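Long-range contact in ankyrin repeat domain protein (Legionella pneumophila subsp. pneumophila, PDB 6MCA), which is a bacterial effector that interacts with the LARP7 component of the host 7SK snRNP complex and pairs ankyrin repeats with what is probably a cysteine protease-like region: residues Trp277-Arg282 with Asn293-Thr298. Residues are numbered along the deposited sequence; the frame is centred on the assembly and turned at random.
Sequences WAKIDR and NIYRIT
Trp-277 holds CG anti to its own N (chi1 177°), whereas Tyr-295 keeps CG beside the backbone N (chi1 -41°); from these settings the two rings meet on one face of an antiparallel pair of strands, third and fourth in a five-stranded sheet which probably belongs to the cysteine protease-like part of the protein. Tyr-295 CD1 lies 3.9 Å from Trp-277 CD1, in the plane of the indole and at its edge, so the rings touch without stacking. Lys-279, on the same face, passes the phenol with its CE 3.8 Å from Tyr-295 OH, while its NZ forms a salt bridge with Glu-289 and a hydrogen bond with His-322. Beyond the last bridged pair, Ile-297 sets CG1 3.7 Å from Trp-277 CB, and Leu-331 of the next strand touches both residues. Ala-278 and Ile-294 form the non-hydrogen-bonded pair and point to the other face, where Val-358 and Met-362 of helix 355-364 lie against Ala-278. Two reciprocal pairs of backbone hydrogen bonds, Trp-277 with Tyr-295 and Lys-279 with Asn-293, lie on either side of the Ala-278/Ile-294 pair. Trp-277 O, which accepts from Tyr-295 N at 2.8 Å, is also approached by Ile-294 CA at 3.3 Å. Beside the Lys-279/Asn-293 pair, a water accepts from Asn-293 ND2 at 2.9 Å and lies 3.1 Å from Lys-279 O, the acceptor for Asn-293 N.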
ATOM      1  N   TRP A 277     -11.737  14.263  16.552  1.00 24.99           N
ATOM      2  CA  TRP A 277     -11.443  12.859  16.305  1.00 13.57           C
ATOM      3  C   TRP A 277     -12.404  12.362  15.237  1.00 21.54           C
ATOM      4  O   TRP A 277     -13.543  12.820  15.166  1.00 23.16           O
ATOM      5  CB  TRP A 277     -11.582  12.047  17.600  1.00 14.81           C
ATOM      6  CG  TRP A 277     -11.367  10.569  17.474  1.00 15.57           C
ATOM      7  CD1 TRP A 277     -12.300   9.629  17.144  1.00 19.80           C
ATOM      8  CD2 TRP A 277     -10.147   9.856  17.713  1.00 23.31           C
ATOM      9  NE1 TRP A 277     -11.732   8.376  17.150  1.00 23.84           N
ATOM     10  CE2 TRP A 277     -10.412   8.488  17.496  1.00 20.48           C
ATOM     11  CE3 TRP A 277      -8.853  10.242  18.081  1.00 16.46           C
ATOM     12  CZ2 TRP A 277      -9.431   7.507  17.637  1.00 24.84           C
ATOM     13  CZ3 TRP A 277      -7.881   9.265  18.219  1.00 19.03           C
ATOM     14  CH2 TRP A 277      -8.176   7.914  17.997  1.00 17.67           C
ATOM     15  N   ALA A 278     -11.948  11.451  14.387  1.00 20.47           N
ATOM     16  CA  ALA A 278     -12.776  10.993  13.281  1.00 16.88           C
ATOM     17  C   ALA A 278     -12.572   9.506  13.063  1.00 23.94           C
ATOM     18  O   ALA A 278     -11.433   9.033  13.027  1.00 23.46           O
ATOM     19  CB  ALA A 278     -12.456  11.754  11.990  1.00 15.32           C
ATOM     20  N   LYS A 279     -13.680   8.787  12.911  1.00 22.80           N
ATOM     21  CA  LYS A 279     -13.672   7.373  12.571  1.00 22.69           C
ATOM     22  C   LYS A 279     -14.180   7.196  11.147  1.00 22.33           C
ATOM     23  O   LYS A 279     -15.225   7.752  10.777  1.00 19.74           O
ATOM     24  CB  LYS A 279     -14.524   6.558  13.547  1.00 21.42           C
ATOM     25  CG  LYS A 279     -14.550   5.070  13.228  1.00 21.21           C
ATOM     26  CD  LYS A 279     -15.132   4.257  14.370  1.00 34.92           C
ATOM     27  CE  LYS A 279     -16.584   4.615  14.615  1.00 33.90           C
ATOM     28  NZ  LYS A 279     -17.215   3.706  15.613  1.00 36.89           N
ATOM     29  N   ILE A 280     -13.433   6.421  10.362  1.00 21.61           N
ATOM     30  CA  ILE A 280     -13.719   6.140   8.964  1.00 16.86           C
ATOM     31  C   ILE A 280     -13.772   4.627   8.816  1.00 21.95           C
ATOM     32  O   ILE A 280     -12.756   3.937   9.005  1.00 26.33           O
ATOM     33  CB  ILE A 280     -12.662   6.739   8.027  1.00 16.88           C
ATOM     34  CG1 ILE A 280     -12.467   8.229   8.316  1.00 18.40           C
ATOM     35  CG2 ILE A 280     -13.045   6.499   6.575  1.00 13.49           C
ATOM     36  CD1 ILE A 280     -11.181   8.791   7.757  1.00 19.91           C
ATOM     37  N   ASP A 281     -14.958   4.112   8.486  1.00 18.42           N
ATOM     38  CA  ASP A 281     -15.154   2.691   8.209  1.00 23.78           C
ATOM     39  C   ASP A 281     -16.303   2.601   7.207  1.00 27.17           C
ATOM     40  O   ASP A 281     -17.473   2.691   7.590  1.00 26.25           O
ATOM     41  CB  ASP A 281     -15.455   1.910   9.481  1.00 17.62           C
ATOM     42  CG  ASP A 281     -15.533   0.412   9.244  1.00 37.00           C
ATOM     43  OD1 ASP A 281     -15.300  -0.030   8.097  1.00 31.73           O
ATOM     44  OD2 ASP A 281     -15.829  -0.328  10.207  1.00 46.68           O
ATOM     45  N   ARG A 282     -15.959   2.431   5.933  1.00 24.03           N
ATOM     46  CA  ARG A 282     -16.938   2.395   4.855  1.00 24.97           C
ATOM     47  C   ARG A 282     -17.511   1.002   4.622  1.00 31.31           C
ATOM     48  O   ARG A 282     -18.256   0.807   3.656  1.00 30.28           O
ATOM     49  CB  ARG A 282     -16.309   2.924   3.565  1.00 28.37           C
ATOM     50  CG  ARG A 282     -15.660   4.288   3.718  1.00 35.60           C
ATOM     51  CD  ARG A 282     -14.782   4.630   2.525  1.00 24.22           C
ATOM     52  NE  ARG A 282     -15.567   4.896   1.323  1.00 31.00           N
ATOM     53  CZ  ARG A 282     -15.086   5.490   0.235  1.00 33.20           C
ATOM     54  NH1 ARG A 282     -15.872   5.696  -0.813  1.00 27.44           N
ATOM     55  NH2 ARG A 282     -13.821   5.885   0.198  1.00 24.84           N
ATOM     56  N   ASN A 293     -17.607   9.560  10.883  1.00 22.33           N
ATOM     57  CA  ASN A 293     -18.129  10.279  12.040  1.00 18.46           C
ATOM     58  C   ASN A 293     -17.029  11.114  12.684  1.00 25.90           C
ATOM     59  O   ASN A 293     -15.899  10.646  12.852  1.00 21.06           O
ATOM     60  CB  ASN A 293     -18.720   9.314  13.073  1.00 22.66           C
ATOM     61  CG  ASN A 293     -20.009   8.676  12.599  1.00 21.48           C
ATOM     62  OD1 ASN A 293     -21.083   9.268  12.709  1.00 23.80           O
ATOM     63  ND2 ASN A 293     -19.911   7.463  12.070  1.00 21.79           N
ATOM     64  N   ILE A 294     -17.369  12.346  13.061  1.00 18.86           N
ATOM     65  CA  ILE A 294     -16.432  13.298  13.646  1.00 17.79           C
ATOM     66  C   ILE A 294     -16.952  13.703  15.018  1.00 18.32           C
ATOM     67  O   ILE A 294     -18.091  14.168  15.144  1.00 23.31           O
ATOM     68  CB  ILE A 294     -16.246  14.535  12.748  1.00 18.22           C
ATOM     69  CG1 ILE A 294     -15.844  14.115  11.331  1.00 20.13           C
ATOM     70  CG2 ILE A 294     -15.213  15.481  13.348  1.00 14.71           C
ATOM     71  CD1 ILE A 294     -15.931  15.231  10.316  1.00 22.95           C
ATOM     72  N   TYR A 295     -16.109  13.539  16.033  1.00 19.31           N
ATOM     73  CA  TYR A 295     -16.418  13.819  17.424  1.00 20.91           C
ATOM     74  C   TYR A 295     -15.471  14.882  17.961  1.00 21.11           C
ATOM     75  O   TYR A 295     -14.388  15.116  17.417  1.00 24.29           O
ATOM     76  CB  TYR A 295     -16.287  12.560  18.297  1.00 19.35           C
ATOM     77  CG  TYR A 295     -16.818  11.278  17.693  1.00 14.51           C
ATOM     78  CD1 TYR A 295     -16.086  10.577  16.740  1.00 16.77           C
ATOM     79  CD2 TYR A 295     -18.034  10.750  18.102  1.00 20.51           C
ATOM     80  CE1 TYR A 295     -16.565   9.402  16.194  1.00 13.21           C
ATOM     81  CE2 TYR A 295     -18.519   9.573  17.564  1.00 19.37           C
ATOM     82  CZ  TYR A 295     -17.781   8.904  16.611  1.00 33.36           C
ATOM     83  OH  TYR A 295     -18.264   7.732  16.074  1.00 38.00           O
ATOM     84  N   ARG A 296     -15.888  15.513  19.056  1.00 19.69           N
ATOM     85  CA  ARG A 296     -15.009  16.374  19.835  1.00 23.38           C
ATOM     86  C   ARG A 296     -14.423  15.571  20.989  1.00 25.47           C
ATOM     87  O   ARG A 296     -15.149  14.846  21.679  1.00 24.54           O
ATOM     88  CB  ARG A 296     -15.761  17.593  20.370  1.00 21.98           C
ATOM     89  CG  ARG A 296     -14.884  18.539  21.181  1.00 28.59           C
ATOM     90  CD  ARG A 296     -15.707  19.457  22.073  1.00 33.76           C
ATOM     91  NE  ARG A 296     -16.662  20.256  21.311  1.00 38.57           N
ATOM     92  CZ  ARG A 296     -16.350  21.376  20.665  1.00 71.69           C
ATOM     93  NH1 ARG A 296     -17.285  22.039  19.997  1.00 45.22           N
ATOM     94  NH2 ARG A 296     -15.106  21.832  20.684  1.00 60.25           N
ATOM     95  N   ILE A 297     -13.115  15.696  21.192  1.00 27.91           N
ATOM     96  CA  ILE A 297     -12.434  15.000  22.279  1.00 23.24           C
ATOM     97  C   ILE A 297     -12.622  15.820  23.551  1.00 28.22           C
ATOM     98  O   ILE A 297     -12.000  16.871  23.721  1.00 33.79           O
ATOM     99  CB  ILE A 297     -10.950  14.783  21.968  1.00 22.34           C
ATOM    100  CG1 ILE A 297     -10.790  13.945  20.698  1.00 24.05           C
ATOM    101  CG2 ILE A 297     -10.251  14.117  23.142  1.00 22.71           C
ATOM    102  CD1 ILE A 297      -9.391  13.971  20.121  1.00 21.58           C
ATOM    103  N   THR A 298     -13.489  15.345  24.446  1.00 16.92           N
ATOM    104  CA  THR A 298     -13.783  16.054  25.684  1.00 28.83           C
ATOM    105  C   THR A 298     -12.907  15.614  26.850  1.00 27.03           C
ATOM    106  O   THR A 298     -12.866  16.313  27.868  1.00 37.81           O
ATOM    107  CB  THR A 298     -15.258  15.883  26.066  1.00 21.71           C
ATOM    108  OG1 THR A 298     -15.518  14.514  26.404  1.00 24.00           O
ATOM    109  CG2 THR A 298     -16.160  16.299  24.911  1.00 15.79           C
TER
HETATM  110  O   HOH W   1     -17.555   5.844  11.359  1.00 22.65           O